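Local coordinates for dienelactone hydrolase (Anabaena variabilis, PDB 2O2G), which probably acts as a hydrolase of the dienelactone hydrolase family, within the alpha/beta-hydrolase clan, at residues K25-I30 with S46-P51. Sequence-based numbering, arbitrary orientation. Where two conformers were deposited one is given.
Sequences KGNLVI and SSRYSP. With SO4 (sulfate ion), chain B; EDO (1,2-ethanediol), chain D.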
# COMPACT_ATOMS: atom_id res chain seq x y z
N LYS A 25 -2.53 -10.00 11.43
CA LYS A 25 -2.52 -11.14 10.55
C LYS A 25 -2.05 -10.69 9.18
O LYS A 25 -2.39 -9.61 8.66
CB LYS A 25 -3.89 -11.81 10.48
CG LYS A 25 -4.34 -12.36 11.85
CD LYS A 25 -5.57 -13.22 11.80
CE LYS A 25 -6.85 -12.49 11.82
NZ LYS A 25 -7.98 -13.44 12.03
N GLY A 26 -1.26 -11.56 8.58
CA GLY A 26 -0.71 -11.28 7.28
C GLY A 26 -0.65 -12.47 6.38
O GLY A 26 -0.66 -13.61 6.84
N ASN A 27 -0.53 -12.18 5.09
CA ASN A 27 -0.39 -13.24 4.11
C ASN A 27 0.87 -12.82 3.31
O ASN A 27 0.89 -11.78 2.61
CB ASN A 27 -1.70 -13.45 3.31
CG ASN A 27 -2.94 -13.98 4.18
OD1 ASN A 27 -2.79 -14.66 5.22
ND2 ASN A 27 -4.15 -13.71 3.69
N LEU A 28 1.94 -13.62 3.50
CA LEU A 28 3.23 -13.38 2.89
C LEU A 28 3.51 -14.33 1.76
O LEU A 28 3.40 -15.55 1.91
CB LEU A 28 4.33 -13.56 3.94
CG LEU A 28 5.81 -13.35 3.59
CD1 LEU A 28 6.17 -11.89 3.23
CD2 LEU A 28 6.63 -13.82 4.79
N VAL A 29 3.87 -13.77 0.61
CA VAL A 29 4.28 -14.59 -0.54
C VAL A 29 5.64 -14.06 -1.02
O VAL A 29 5.77 -12.88 -1.25
CB VAL A 29 3.31 -14.48 -1.74
CG1 VAL A 29 3.83 -15.29 -2.91
CG2 VAL A 29 1.94 -14.94 -1.36
N ILE A 30 6.62 -14.95 -1.22
CA ILE A 30 7.95 -14.52 -1.68
C ILE A 30 8.39 -15.37 -2.85
O ILE A 30 8.87 -16.50 -2.63
CB ILE A 30 9.03 -14.66 -0.58
CG1 ILE A 30 8.68 -13.86 0.66
CG2 ILE A 30 10.42 -14.16 -1.11
CD1 ILE A 30 9.55 -14.12 1.88
N SER A 46 -11.72 -2.53 5.20
CA SER A 46 -11.31 -3.69 4.42
C SER A 46 -10.34 -4.59 5.22
O SER A 46 -10.18 -4.43 6.44
CB SER A 46 -10.70 -3.22 3.09
OG SER A 46 -10.80 -4.21 2.09
N SER A 47 -9.71 -5.55 4.55
CA SER A 47 -8.83 -6.49 5.20
C SER A 47 -7.78 -7.01 4.23
O SER A 47 -7.74 -6.61 3.07
CB SER A 47 -9.66 -7.66 5.68
OG SER A 47 -10.20 -8.32 4.56
N ARG A 48 -6.95 -7.92 4.73
CA ARG A 48 -5.95 -8.55 3.91
C ARG A 48 -6.59 -9.45 2.86
O ARG A 48 -5.93 -9.87 1.90
CB ARG A 48 -4.96 -9.31 4.79
CG ARG A 48 -5.51 -10.58 5.41
CD ARG A 48 -4.54 -11.08 6.43
NE ARG A 48 -4.75 -12.47 6.75
CZ ARG A 48 -5.75 -12.95 7.48
NH1 ARG A 48 -6.66 -12.13 7.99
NH2 ARG A 48 -5.83 -14.25 7.71
N TYR A 49 -7.87 -9.76 3.03
CA TYR A 49 -8.60 -10.56 2.05
C TYR A 49 -9.20 -9.75 0.94
O TYR A 49 -9.82 -10.34 0.08
CB TYR A 49 -9.72 -11.35 2.72
CG TYR A 49 -9.19 -12.49 3.50
CD1 TYR A 49 -8.69 -13.61 2.85
CD2 TYR A 49 -9.20 -12.45 4.88
CE1 TYR A 49 -8.22 -14.69 3.59
CE2 TYR A 49 -8.74 -13.51 5.61
CZ TYR A 49 -8.24 -14.63 4.97
OH TYR A 49 -7.76 -15.68 5.71
N SER A 50 -9.03 -8.42 0.94
CA SER A 50 -9.55 -7.59 -0.15
C SER A 50 -9.34 -8.28 -1.49
O SER A 50 -8.19 -8.51 -1.84
CB SER A 50 -8.80 -6.27 -0.25
OG SER A 50 -9.05 -5.65 -1.51
N PRO A 51 -10.42 -8.51 -2.26
CA PRO A 51 -10.24 -9.14 -3.60
C PRO A 51 -9.46 -8.24 -4.56
O PRO A 51 -8.73 -8.71 -5.44
CB PRO A 51 -11.67 -9.40 -4.10
CG PRO A 51 -12.60 -8.84 -3.09
CD PRO A 51 -11.83 -8.17 -1.97
S SO4 B . -9.62 -1.96 -0.73
O1 SO4 B . -8.49 -2.17 0.16
O2 SO4 B . -10.69 -2.76 -0.20
O3 SO4 B . -9.26 -2.52 -2.02
O4 SO4 B . -9.98 -0.55 -0.86
C1 EDO D . -3.33 -15.39 9.89
O1 EDO D . -2.17 -14.71 9.35
C2 EDO D . -3.01 -16.40 10.99
O2 EDO D . -1.86 -16.02 11.76
O HOH W 1 -4.75 -12.36 1.46
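Arg48 lies against strand 22-29, its guanidinium layered between Lys25 and the neighbouring Tyr49. CB of Lys25 sits over the centre of one face, 3.7 Å from Arg48 CZ; CE2 of Tyr49 lies off-centre over the opposite face. With CG set between the backbone N and carbonyl carbon (chi1 72°) and the chain straight beyond it, Arg48 CD passes 3.4 Å from Lys25 O and NE reaches Asn27. Among polar contacts, Arg48 NE points at Asn27 OD1, which lies in the guanidinium plane: a weak hydrogen bond of 3.3 Å but nearly straight (170°), the amide plane turned 58° from the guanidinium. A water joins Asn27 ND2 (2.7 Å) to the carbonyl Arg48 O (2.8 Å). As for charge, Lys25 NZ stands 4.4 Å from Arg48 NH1, but NH1 is salt-bridged to Asp71 and NZ bonds Gln75. Cutting Arg48 back to an alanine would probably leave Asp71 without this salt-bridge partner and open a gap between Lys25 and Tyr49. Within 46-51, the type I turn Ser47-Ser50, with Ser47 OG accepting from Tyr49 N in an ST turn, leads to Ser50, the N-cap of helix 51-63. This loop between strand 36-41 and helix 51-63 of the alpha/beta-hydrolase fold is packed through Arg48 against antiparallel strand 22-29, second in the sheet.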